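Local coordinates for shikimate dehydrogenase-like protein HI_0607 (Haemophilus influenzae, PDB 1NPY) that catalyses the NADP(+)-dependent oxidation of shikimate to 3-dehydroshikimate in vitro, though so weakly that its biological substrate may be another compound, at residues H78-A83 with D103-V108; Q82-V87 with A161-A166; V122-S127 with K132-A137. All coordinates share one frame; numbering follows the deposited sequence.

Interaction 1 (H78-A83 with D103-V108); sequences HPSAQA and DYIAIV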
ATOM      1  N   HIS A  78       6.036  -5.361  14.225  1.00 12.38           N
ATOM      2  CA  HIS A  78       6.748  -4.095  14.146  1.00 13.47           C
ATOM      3  C   HIS A  78       5.841  -2.880  14.023  1.00 13.15           C
ATOM      4  O   HIS A  78       4.665  -3.020  13.701  1.00 12.89           O
ATOM      5  CB  HIS A  78       7.792  -4.205  13.037  1.00 14.06           C
ATOM      6  CG  HIS A  78       9.050  -4.844  13.525  1.00 18.27           C
ATOM      7  ND1 HIS A  78      10.227  -4.146  13.665  1.00 18.56           N
ATOM      8  CD2 HIS A  78       9.290  -6.093  13.989  1.00 21.29           C
ATOM      9  CE1 HIS A  78      11.148  -4.940  14.176  1.00 20.60           C
ATOM     10  NE2 HIS A  78      10.603  -6.121  14.394  1.00 23.24           N
ATOM     11  N   PRO A  79       6.359  -1.691  14.301  1.00 13.63           N
ATOM     12  CA  PRO A  79       5.522  -0.487  14.402  1.00 13.84           C
ATOM     13  C   PRO A  79       4.693  -0.163  13.170  1.00 13.15           C
ATOM     14  O   PRO A  79       3.575   0.330  13.359  1.00 13.27           O
ATOM     15  CB  PRO A  79       6.535   0.630  14.679  1.00 14.96           C
ATOM     16  CG  PRO A  79       7.675  -0.077  15.346  1.00 15.59           C
ATOM     17  CD  PRO A  79       7.762  -1.427  14.679  1.00 14.80           C
ATOM     18  N   SER A  80       5.211  -0.459  11.982  1.00 12.63           N
ATOM     19  CA  SER A  80       4.394  -0.240  10.784  1.00 12.17           C
ATOM     20  C   SER A  80       3.085  -1.027  10.799  1.00 12.64           C
ATOM     21  O   SER A  80       2.040  -0.526  10.374  1.00 12.66           O
ATOM     22  CB  SER A  80       5.173  -0.580   9.514  1.00 12.21           C
ATOM     23  OG  SER A  80       5.730  -1.874   9.478  1.00  9.06           O
ATOM     24  N   ALA A  81       3.147  -2.278  11.243  1.00 10.38           N
ATOM     25  CA  ALA A  81       1.956  -3.117  11.327  1.00 11.29           C
ATOM     26  C   ALA A  81       1.142  -2.754  12.567  1.00 11.52           C
ATOM     27  O   ALA A  81      -0.081  -2.772  12.516  1.00 13.94           O
ATOM     28  CB  ALA A  81       2.327  -4.606  11.322  1.00 11.35           C
ATOM     29  N   GLN A  82       1.794  -2.330  13.648  1.00 12.57           N
ATOM     30  CA  GLN A  82       1.078  -1.899  14.845  1.00 14.17           C
ATOM     31  C   GLN A  82       0.244  -0.649  14.601  1.00 14.03           C
ATOM     32  O   GLN A  82      -0.831  -0.521  15.164  1.00 15.22           O
ATOM     33  CB  GLN A  82       2.043  -1.607  15.998  1.00 14.49           C
ATOM     34  CG  GLN A  82       2.778  -2.843  16.504  1.00 18.61           C
ATOM     35  CD  GLN A  82       3.742  -2.555  17.637  1.00 24.14           C
ATOM     36  OE1 GLN A  82       4.523  -1.605  17.580  1.00 28.22           O
ATOM     37  NE2 GLN A  82       3.734  -3.419  18.639  1.00 26.09           N
ATOM     38  N   ALA A  83       0.715   0.220  13.717  1.00 15.10           N
ATOM     39  CA  ALA A  83       0.125   1.526  13.471  1.00 15.17           C
ATOM     40  C   ALA A  83      -1.294   1.420  12.929  1.00 16.52           C
ATOM     41  O   ALA A  83      -2.113   2.311  13.167  1.00 15.82           O
ATOM     42  CB  ALA A  83       0.993   2.320  12.531  1.00 16.00           C
ATOM     43  N   ASP A 103       2.652  -1.140   3.046  1.00  9.88           N
ATOM     44  CA  ASP A 103       1.773  -0.101   2.539  1.00 10.21           C
ATOM     45  C   ASP A 103       1.901   1.181   3.371  1.00 10.75           C
ATOM     46  O   ASP A 103       2.050   2.269   2.814  1.00 10.15           O
ATOM     47  CB  ASP A 103       0.333  -0.574   2.555  1.00 11.54           C
ATOM     48  CG  ASP A 103       0.033  -1.554   1.447  1.00 15.06           C
ATOM     49  OD1 ASP A 103       0.608  -1.484   0.330  1.00 17.72           O
ATOM     50  OD2 ASP A 103      -0.875  -2.386   1.635  1.00 17.74           O
ATOM     51  N   TYR A 104       1.850   1.043   4.695  1.00  9.86           N
ATOM     52  CA  TYR A 104       2.092   2.153   5.599  1.00  9.56           C
ATOM     53  C   TYR A 104       3.471   2.776   5.350  1.00 11.33           C
ATOM     54  O   TYR A 104       3.599   3.995   5.209  1.00 12.31           O
ATOM     55  CB  TYR A 104       1.915   1.673   7.049  1.00 10.88           C
ATOM     56  CG  TYR A 104       2.370   2.680   8.075  1.00  7.43           C
ATOM     57  CD1 TYR A 104       1.512   3.684   8.521  1.00  9.88           C
ATOM     58  CD2 TYR A 104       3.686   2.679   8.548  1.00 11.33           C
ATOM     59  CE1 TYR A 104       1.959   4.656   9.404  1.00 11.78           C
ATOM     60  CE2 TYR A 104       4.118   3.632   9.449  1.00 13.45           C
ATOM     61  CZ  TYR A 104       3.249   4.608   9.882  1.00 17.49           C
ATOM     62  OH  TYR A 104       3.719   5.562  10.767  1.00 19.24           O
ATOM     63  N   ILE A 105       4.512   1.949   5.294  1.00 10.38           N
ATOM     64  CA  ILE A 105       5.865   2.452   5.057  1.00 11.74           C
ATOM     65  C   ILE A 105       5.914   3.224   3.741  1.00 11.45           C
ATOM     66  O   ILE A 105       6.511   4.299   3.681  1.00 11.88           O
ATOM     67  CB  ILE A 105       6.912   1.330   5.134  1.00 11.33           C
ATOM     68  CG1 ILE A 105       6.922   0.689   6.523  1.00 13.02           C
ATOM     69  CG2 ILE A 105       8.327   1.823   4.852  1.00 15.06           C
ATOM     70  CD1 ILE A 105       7.705  -0.590   6.591  1.00 13.33           C
ATOM     71  N   ALA A 106       5.339   2.666   2.680  1.00 12.26           N
ATOM     72  CA  ALA A 106       5.353   3.318   1.369  1.00 12.72           C
ATOM     73  C   ALA A 106       4.686   4.686   1.401  1.00 11.99           C
ATOM     74  O   ALA A 106       5.186   5.627   0.777  1.00 11.82           O
ATOM     75  CB  ALA A 106       4.698   2.433   0.296  1.00 11.84           C
ATOM     76  N   ILE A 107       3.594   4.815   2.146  1.00 12.23           N
ATOM     77  CA  ILE A 107       2.844   6.064   2.130  1.00 12.31           C
ATOM     78  C   ILE A 107       3.653   7.131   2.876  1.00 11.36           C
ATOM     79  O   ILE A 107       3.815   8.253   2.394  1.00 11.49           O
ATOM     80  CB  ILE A 107       1.406   5.946   2.652  1.00 12.64           C
ATOM     81  CG1 ILE A 107       0.568   5.080   1.703  1.00 15.24           C
ATOM     82  CG2 ILE A 107       0.819   7.360   2.667  1.00 11.41           C
ATOM     83  CD1 ILE A 107      -0.464   4.263   2.397  1.00 18.13           C
ATOM     84  N   VAL A 108       4.241   6.738   4.001  1.00 11.16           N
ATOM     85  CA  VAL A 108       5.136   7.623   4.754  1.00 11.50           C
ATOM     86  C   VAL A 108       6.297   8.080   3.868  1.00 12.02           C
ATOM     87  O   VAL A 108       6.656   9.263   3.862  1.00 12.47           O
ATOM     88  CB  VAL A 108       5.693   6.915   6.003  1.00 10.52           C
ATOM     89  CG1 VAL A 108       6.818   7.753   6.652  1.00 13.27           C
ATOM     90  CG2 VAL A 108       4.606   6.622   7.025  1.00 11.05           C
TER
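Ser80, in the first turn of the short helix 79-82, rests its CB against two neighbours on helix 102-113: Tyr104 CD2 at 3.7 Å and Ile105 CG1 at an equal distance. The serine approaches the Tyr104 ring at a slant. With chi1 at 54°, the hydroxyl swings along the side of Ile105, where OG lies 3.7 Å from the methyl CD1; its hydrogen bond is made outside the contact, with Asn101 N. The side chain of Asn101 in turn binds Tyr104 N through OD1, so this one residue links both sides. Ser80 O sits 4.0 Å from Tyr104 CB, is buried here and finds no polar partner in the model. One turn on, Ala83 sends its methyl over the Tyr104 ring as a CH-pi contact, CB 4.2 Å from the ring centroid and 18° off the normal. Val108 CG2, from the next turn of the tyrosine's own helix, lies 3.7 Å above the opposite face, so the ring is held between two methyls. Chi1 of 170° places Tyr104 CG opposite its own backbone N and carries the ring alongside helix 79-82; at the far end OH is hydrogen-bonded to Asn140 ND2. Segments 78-83 and 103-108, the latter carrying the inferred substrate-binding residue Asp103, thus meet directly by van der Waals and CH-pi contact, with no hydrogen bond between them, while Asn101 bridges them.

Interaction 2 (Q82-V87 with A161-A166); sequences QAIESV and ALYGYA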
ATOM      1  N   GLN A  82       1.794  -2.330  13.648  1.00 12.57           N
ATOM      2  CA  GLN A  82       1.078  -1.899  14.845  1.00 14.17           C
ATOM      3  C   GLN A  82       0.244  -0.649  14.601  1.00 14.03           C
ATOM      4  O   GLN A  82      -0.831  -0.521  15.164  1.00 15.22           O
ATOM      5  CB  GLN A  82       2.043  -1.607  15.998  1.00 14.49           C
ATOM      6  CG  GLN A  82       2.778  -2.843  16.504  1.00 18.61           C
ATOM      7  CD  GLN A  82       3.742  -2.555  17.637  1.00 24.14           C
ATOM      8  OE1 GLN A  82       4.523  -1.605  17.580  1.00 28.22           O
ATOM      9  NE2 GLN A  82       3.734  -3.419  18.639  1.00 26.09           N
ATOM     10  N   ALA A  83       0.715   0.220  13.717  1.00 15.10           N
ATOM     11  CA  ALA A  83       0.125   1.526  13.471  1.00 15.17           C
ATOM     12  C   ALA A  83      -1.294   1.420  12.929  1.00 16.52           C
ATOM     13  O   ALA A  83      -2.113   2.311  13.167  1.00 15.82           O
ATOM     14  CB  ALA A  83       0.993   2.320  12.531  1.00 16.00           C
ATOM     15  N   ILE A  84      -1.569   0.319  12.229  1.00 14.43           N
ATOM     16  CA  ILE A  84      -2.873   0.051  11.651  1.00 14.82           C
ATOM     17  C   ILE A  84      -3.435  -1.338  11.960  1.00 14.56           C
ATOM     18  O   ILE A  84      -4.466  -1.713  11.398  1.00 14.57           O
ATOM     19  CB  ILE A  84      -2.835   0.301  10.136  1.00 16.06           C
ATOM     20  CG1 ILE A  84      -1.755  -0.563   9.491  1.00 14.97           C
ATOM     21  CG2 ILE A  84      -2.554   1.768   9.813  1.00 16.59           C
ATOM     22  CD1 ILE A  84      -1.714  -0.503   7.955  1.00 18.88           C
ATOM     23  N   GLU A  85      -2.794  -2.049  12.881  1.00 14.81           N
ATOM     24  CA  GLU A  85      -3.166  -3.399  13.296  1.00 15.86           C
ATOM     25  C   GLU A  85      -3.481  -4.308  12.112  1.00 13.90           C
ATOM     26  O   GLU A  85      -4.517  -4.959  12.021  1.00 12.96           O
ATOM     27  CB  GLU A  85      -4.257  -3.380  14.375  1.00 18.51           C
ATOM     28  CG  GLU A  85      -3.802  -2.675  15.653  1.00 22.93           C
ATOM     29  CD  GLU A  85      -2.583  -3.240  16.387  1.00 29.21           C
ATOM     30  OE1 GLU A  85      -2.046  -2.492  17.245  1.00 28.87           O
ATOM     31  OE2 GLU A  85      -2.107  -4.386  16.177  1.00 27.22           O
ATOM     32  N   SER A  86      -2.557  -4.335  11.157  1.00 12.12           N
ATOM     33  CA  SER A  86      -2.728  -5.117   9.936  1.00 12.06           C
ATOM     34  C   SER A  86      -1.337  -5.413   9.386  1.00 11.42           C
ATOM     35  O   SER A  86      -0.531  -4.490   9.311  1.00 12.47           O
ATOM     36  CB  SER A  86      -3.468  -4.290   8.880  1.00 12.84           C
ATOM     37  OG  SER A  86      -3.869  -5.068   7.768  1.00 16.50           O
ATOM     38  N   VAL A  87      -1.085  -6.638   8.938  1.00  9.47           N
ATOM     39  CA  VAL A  87       0.206  -7.100   8.444  1.00 10.20           C
ATOM     40  C   VAL A  87       0.132  -7.403   6.956  1.00  9.90           C
ATOM     41  O   VAL A  87      -0.798  -8.098   6.516  1.00 10.71           O
ATOM     42  CB  VAL A  87       0.618  -8.388   9.183  1.00 10.62           C
ATOM     43  CG1 VAL A  87       1.861  -9.031   8.585  1.00 10.27           C
ATOM     44  CG2 VAL A  87       0.905  -8.055  10.643  1.00  9.47           C
ATOM     45  N   ALA A 161     -11.903   9.290  14.883  1.00 18.82           N
ATOM     46  CA  ALA A 161     -11.725   9.234  16.339  1.00 19.09           C
ATOM     47  C   ALA A 161     -10.434   8.531  16.721  1.00 18.75           C
ATOM     48  O   ALA A 161      -9.684   8.998  17.582  1.00 18.78           O
ATOM     49  CB  ALA A 161     -12.921   8.552  16.999  1.00 19.24           C
ATOM     50  N   LEU A 162     -10.083   7.497  15.965  1.00 20.21           N
ATOM     51  CA  LEU A 162      -8.927   6.670  16.314  1.00 20.92           C
ATOM     52  C   LEU A 162      -7.646   7.454  16.111  1.00 20.83           C
ATOM     53  O   LEU A 162      -6.703   7.354  16.901  1.00 20.73           O
ATOM     54  CB  LEU A 162      -8.932   5.382  15.482  1.00 21.39           C
ATOM     55  CG  LEU A 162      -7.905   4.295  15.790  1.00 24.19           C
ATOM     56  CD1 LEU A 162      -8.208   3.661  17.120  1.00 24.58           C
ATOM     57  CD2 LEU A 162      -7.922   3.224  14.721  1.00 25.56           C
ATOM     58  N   TYR A 163      -7.601   8.218  15.023  1.00 19.43           N
ATOM     59  CA  TYR A 163      -6.430   9.033  14.714  1.00 19.23           C
ATOM     60  C   TYR A 163      -6.542  10.513  15.085  1.00 19.01           C
ATOM     61  O   TYR A 163      -5.641  11.284  14.772  1.00 20.84           O
ATOM     62  CB  TYR A 163      -6.019   8.845  13.245  1.00 17.74           C
ATOM     63  CG  TYR A 163      -5.607   7.417  12.988  1.00 15.66           C
ATOM     64  CD1 TYR A 163      -4.367   6.958  13.374  1.00 13.30           C
ATOM     65  CD2 TYR A 163      -6.487   6.516  12.443  1.00 14.27           C
ATOM     66  CE1 TYR A 163      -3.986   5.649  13.177  1.00 14.67           C
ATOM     67  CE2 TYR A 163      -6.129   5.203  12.244  1.00 14.84           C
ATOM     68  CZ  TYR A 163      -4.873   4.777  12.609  1.00 14.00           C
ATOM     69  OH  TYR A 163      -4.523   3.462  12.408  1.00 19.39           O
ATOM     70  N   GLY A 164      -7.568  10.918  15.827  1.00 20.03           N
ATOM     71  CA  GLY A 164      -7.686  12.301  16.260  1.00 20.41           C
ATOM     72  C   GLY A 164      -7.936  13.326  15.174  1.00 20.09           C
ATOM     73  O   GLY A 164      -7.453  14.456  15.216  1.00 20.40           O
ATOM     74  N   TYR A 165      -8.689  12.901  14.169  1.00 19.24           N
ATOM     75  CA  TYR A 165      -9.073  13.751  13.056  1.00 18.82           C
ATOM     76  C   TYR A 165     -10.578  13.980  13.038  1.00 19.28           C
ATOM     77  O   TYR A 165     -11.279  13.601  13.970  1.00 21.65           O
ATOM     78  CB  TYR A 165      -8.605  13.043  11.786  1.00 17.53           C
ATOM     79  CG  TYR A 165      -7.119  13.087  11.543  1.00 15.62           C
ATOM     80  CD1 TYR A 165      -6.365  14.244  11.761  1.00 15.89           C
ATOM     81  CD2 TYR A 165      -6.475  11.973  11.015  1.00 16.88           C
ATOM     82  CE1 TYR A 165      -5.007  14.278  11.459  1.00 14.82           C
ATOM     83  CE2 TYR A 165      -5.128  11.999  10.702  1.00 16.43           C
ATOM     84  CZ  TYR A 165      -4.402  13.132  10.943  1.00 14.71           C
ATOM     85  OH  TYR A 165      -3.083  13.124  10.550  1.00 16.30           O
ATOM     86  N   ALA A 166     -11.110  14.582  11.981  1.00 18.73           N
ATOM     87  CA  ALA A 166     -12.547  14.798  11.899  1.00 18.43           C
ATOM     88  C   ALA A 166     -13.134  14.049  10.711  1.00 18.06           C
ATOM     89  O   ALA A 166     -12.437  13.798   9.724  1.00 16.88           O
ATOM     90  CB  ALA A 166     -12.830  16.295  11.816  1.00 18.04           C
TER
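Two Schellman motifs meet across the cleft between the substrate-binding domain and the nucleotide-binding domain, and Tyr163 reaches from one to Ala83 in the other. On the first side Glu85, with positive phi, ends helix 79-82; Gly164, also with positive phi, forms the second, directly after Tyr163. Tyr163 OH donates a hydrogen bond to Ala83 O, with an O-to-O distance of 2.8 Å. The donor lies in the carbonyl plane at a C=O...O angle of 145°, and Ala83 O in turn sits at the edge of the phenol, in the plane of the ring. Chi1 of -63° sets Tyr163 CG opposite its own carbonyl carbon, which sends the ring out toward the loop. Beside the bond, Ile84 CG2 touches Tyr163 OH at 3.7 Å, the two side chains crossing at a slant. Leu162 CG lies 4.1 Å above one face of the ring, and Ala136 of helix 131-140 also packs on Tyr163. A weak bond from Lys132 NZ to Ile84 O bridges the same gap. Between the two segments one hydrogen bond therefore does most of the joining, with Ala136 packed beside it, and it gives the backbone carbonyl of Ala83 a partner.

Interaction 3 (V122-S127 with K132-A137); sequences VIVHGS and KAVVAA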
ATOM      1  N   VAL A 122      -5.582  18.329   4.566  1.00 14.88           N
ATOM      2  CA  VAL A 122      -5.759  17.074   3.826  1.00 13.93           C
ATOM      3  C   VAL A 122      -7.217  16.611   3.901  1.00 13.61           C
ATOM      4  O   VAL A 122      -7.833  16.687   4.952  1.00 14.16           O
ATOM      5  CB  VAL A 122      -4.886  15.959   4.432  1.00 13.86           C
ATOM      6  CG1 VAL A 122      -4.988  14.670   3.615  1.00 14.21           C
ATOM      7  CG2 VAL A 122      -3.437  16.441   4.484  1.00 13.90           C
ATOM      8  N   ILE A 123      -7.774  16.119   2.793  1.00 12.84           N
ATOM      9  CA  ILE A 123      -9.014  15.351   2.814  1.00 12.43           C
ATOM     10  C   ILE A 123      -8.785  13.991   2.189  1.00 11.93           C
ATOM     11  O   ILE A 123      -8.266  13.901   1.076  1.00 10.90           O
ATOM     12  CB  ILE A 123     -10.175  16.092   2.105  1.00 12.17           C
ATOM     13  CG1 ILE A 123     -10.508  17.389   2.841  1.00 13.68           C
ATOM     14  CG2 ILE A 123     -11.399  15.176   1.987  1.00 14.59           C
ATOM     15  CD1 ILE A 123     -11.689  18.111   2.169  1.00 14.95           C
ATOM     16  N   VAL A 124      -9.104  12.941   2.940  1.00 12.26           N
ATOM     17  CA  VAL A 124      -9.095  11.565   2.468  1.00 12.20           C
ATOM     18  C   VAL A 124     -10.523  11.133   2.119  1.00 12.83           C
ATOM     19  O   VAL A 124     -11.414  11.194   2.968  1.00 12.69           O
ATOM     20  CB  VAL A 124      -8.512  10.608   3.531  1.00 13.27           C
ATOM     21  CG1 VAL A 124      -8.597   9.178   3.059  1.00 14.30           C
ATOM     22  CG2 VAL A 124      -7.056  10.948   3.873  1.00 13.79           C
ATOM     23  N   HIS A 125     -10.767  10.765   0.864  1.00 12.69           N
ATOM     24  CA  HIS A 125     -12.042  10.216   0.439  1.00 12.78           C
ATOM     25  C   HIS A 125     -11.941   8.700   0.522  1.00 13.21           C
ATOM     26  O   HIS A 125     -11.235   8.055  -0.245  1.00 14.65           O
ATOM     27  CB  HIS A 125     -12.370  10.677  -0.984  1.00 12.01           C
ATOM     28  CG  HIS A 125     -13.762  10.366  -1.436  1.00 14.09           C
ATOM     29  ND1 HIS A 125     -14.222  10.715  -2.689  1.00 14.81           N
ATOM     30  CD2 HIS A 125     -14.822   9.832  -0.786  1.00 17.53           C
ATOM     31  CE1 HIS A 125     -15.495  10.376  -2.804  1.00 14.36           C
ATOM     32  NE2 HIS A 125     -15.881   9.827  -1.663  1.00 14.21           N
ATOM     33  N   GLY A 126     -12.683   8.129   1.463  1.00 13.42           N
ATOM     34  CA  GLY A 126     -12.799   6.692   1.616  1.00 14.39           C
ATOM     35  C   GLY A 126     -12.515   6.262   3.042  1.00 14.02           C
ATOM     36  O   GLY A 126     -11.942   7.012   3.824  1.00 14.08           O
ATOM     37  N   SER A 127     -12.962   5.061   3.395  1.00 15.59           N
ATOM     38  CA  SER A 127     -12.830   4.573   4.765  1.00 15.04           C
ATOM     39  C   SER A 127     -12.332   3.143   4.799  1.00 15.78           C
ATOM     40  O   SER A 127     -12.253   2.563   5.878  1.00 16.37           O
ATOM     41  CB  SER A 127     -14.144   4.707   5.542  1.00 15.48           C
ATOM     42  OG  SER A 127     -15.142   3.863   4.989  1.00 14.48           O
ATOM     43  N   LYS A 132      -6.891   3.323   6.204  1.00 12.52           N
ATOM     44  CA  LYS A 132      -6.250   3.333   7.507  1.00 14.30           C
ATOM     45  C   LYS A 132      -4.750   3.604   7.391  1.00 13.51           C
ATOM     46  O   LYS A 132      -4.225   4.468   8.086  1.00 13.43           O
ATOM     47  CB  LYS A 132      -6.605   2.028   8.232  1.00 15.43           C
ATOM     48  CG  LYS A 132      -6.540   2.064   9.729  1.00 19.10           C
ATOM     49  CD  LYS A 132      -7.000   0.688  10.242  1.00 19.84           C
ATOM     50  CE  LYS A 132      -6.880   0.573  11.738  1.00 22.64           C
ATOM     51  NZ  LYS A 132      -7.429  -0.760  12.109  1.00 22.38           N
ATOM     52  N   ALA A 133      -4.068   2.955   6.452  1.00 12.24           N
ATOM     53  CA  ALA A 133      -2.646   3.163   6.191  1.00 12.32           C
ATOM     54  C   ALA A 133      -2.360   4.608   5.797  1.00 12.11           C
ATOM     55  O   ALA A 133      -1.450   5.218   6.331  1.00 11.48           O
ATOM     56  CB  ALA A 133      -2.160   2.252   5.086  1.00 12.91           C
ATOM     57  N   VAL A 134      -3.184   5.183   4.932  1.00 10.63           N
ATOM     58  CA  VAL A 134      -3.048   6.587   4.557  1.00 10.05           C
ATOM     59  C   VAL A 134      -3.208   7.539   5.752  1.00 11.18           C
ATOM     60  O   VAL A 134      -2.347   8.397   5.991  1.00 10.74           O
ATOM     61  CB  VAL A 134      -4.036   6.913   3.410  1.00 11.00           C
ATOM     62  CG1 VAL A 134      -4.120   8.421   3.250  1.00 12.23           C
ATOM     63  CG2 VAL A 134      -3.588   6.172   2.127  1.00  9.97           C
ATOM     64  N   VAL A 135      -4.299   7.388   6.499  1.00 10.65           N
ATOM     65  CA  VAL A 135      -4.597   8.261   7.621  1.00 11.38           C
ATOM     66  C   VAL A 135      -3.485   8.178   8.664  1.00 12.36           C
ATOM     67  O   VAL A 135      -3.037   9.200   9.199  1.00 12.38           O
ATOM     68  CB  VAL A 135      -5.979   7.970   8.211  1.00 12.10           C
ATOM     69  CG1 VAL A 135      -6.226   8.785   9.483  1.00 13.76           C
ATOM     70  CG2 VAL A 135      -7.036   8.285   7.176  1.00 10.95           C
ATOM     71  N   ALA A 136      -3.034   6.959   8.949  1.00 11.91           N
ATOM     72  CA  ALA A 136      -1.985   6.772   9.951  1.00 11.13           C
ATOM     73  C   ALA A 136      -0.646   7.331   9.515  1.00 12.35           C
ATOM     74  O   ALA A 136       0.131   7.856  10.326  1.00 12.82           O
ATOM     75  CB  ALA A 136      -1.851   5.283  10.289  1.00 11.97           C
ATOM     76  N   ALA A 137      -0.356   7.182   8.228  1.00 11.54           N
ATOM     77  CA  ALA A 137       0.880   7.714   7.676  1.00 12.05           C
ATOM     78  C   ALA A 137       0.918   9.233   7.762  1.00 12.10           C
ATOM     79  O   ALA A 137       1.949   9.824   8.108  1.00 13.01           O
ATOM     80  CB  ALA A 137       1.118   7.223   6.257  1.00 11.20           C
TER
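Strand 122-125 and helix 131-140 come closest, backbone to backbone, where Val124 CA stands 7.6 Å from Val135 CA. They are the first strand and the helix of a Rossmann-type beta-alpha-beta unit that goes on to strand 146-149, and the turn between them holds the glycine-rich loop expected, by similarity, to bind NADP(+). Gly126 opens this loop with positive phi (128°). Regular bonds such as Ala136 N to Lys132 O, 2.9 Å, keep the other side helical.

Val124 points its CB toward the helix and alone supplies the strand's part of the contact. Its CG1 stands opposite the backbone N, chi1 176°, which leaves CG2, beside that N, to do the touching. This methyl meets Val134 CG1 at 3.9 Å, the two side chains lying alongside each other and running opposite ways. Val134 aims its CB at the strand, whereas Val135, one position on, has its CB turned to the side; together they present two neighbouring methyls to the same Val124 group. All three valines are buried, and no hydrogen bond crosses, so strand and helix meet here through branched apolar side chains. Leu146 and Val182 extend the apolar surroundings on the Val124 side, while Ile107 of helix 102-113 packs on Val134. Lys132 CB, by contrast, points away from the strand, and its extended side chain ends in a weak hydrogen bond from NZ to Ile84 O. The second methyl in touch with Val124 CG2 is Val135 CG2, at 4.2 Å.

Ala83 is shared by interactions 1 and 2, whose centres are 11 Å apart. Helix 131-140 of interaction 3 lies against both. Toward interaction 2, Ala136 CB is 3.6 Å from Ile84 CG2. Toward interaction 1, Ile107 CD1 is 3.7 Å from Val134 CG2. Interactions 1 and 2 lie near the junction of the substrate and nucleotide domains; interaction 3 lies inside the nucleotide-binding fold, with its helix facing them. The side chain of Ile84 is about 6 Å from that of Asp103, an inferred substrate-binding residue, and about 7 Å from that of Lys67, the probable proton donor/acceptor; Tyr104 is about 8 Å from Met130 of the predicted NADP(+) loop, side chain to side chain.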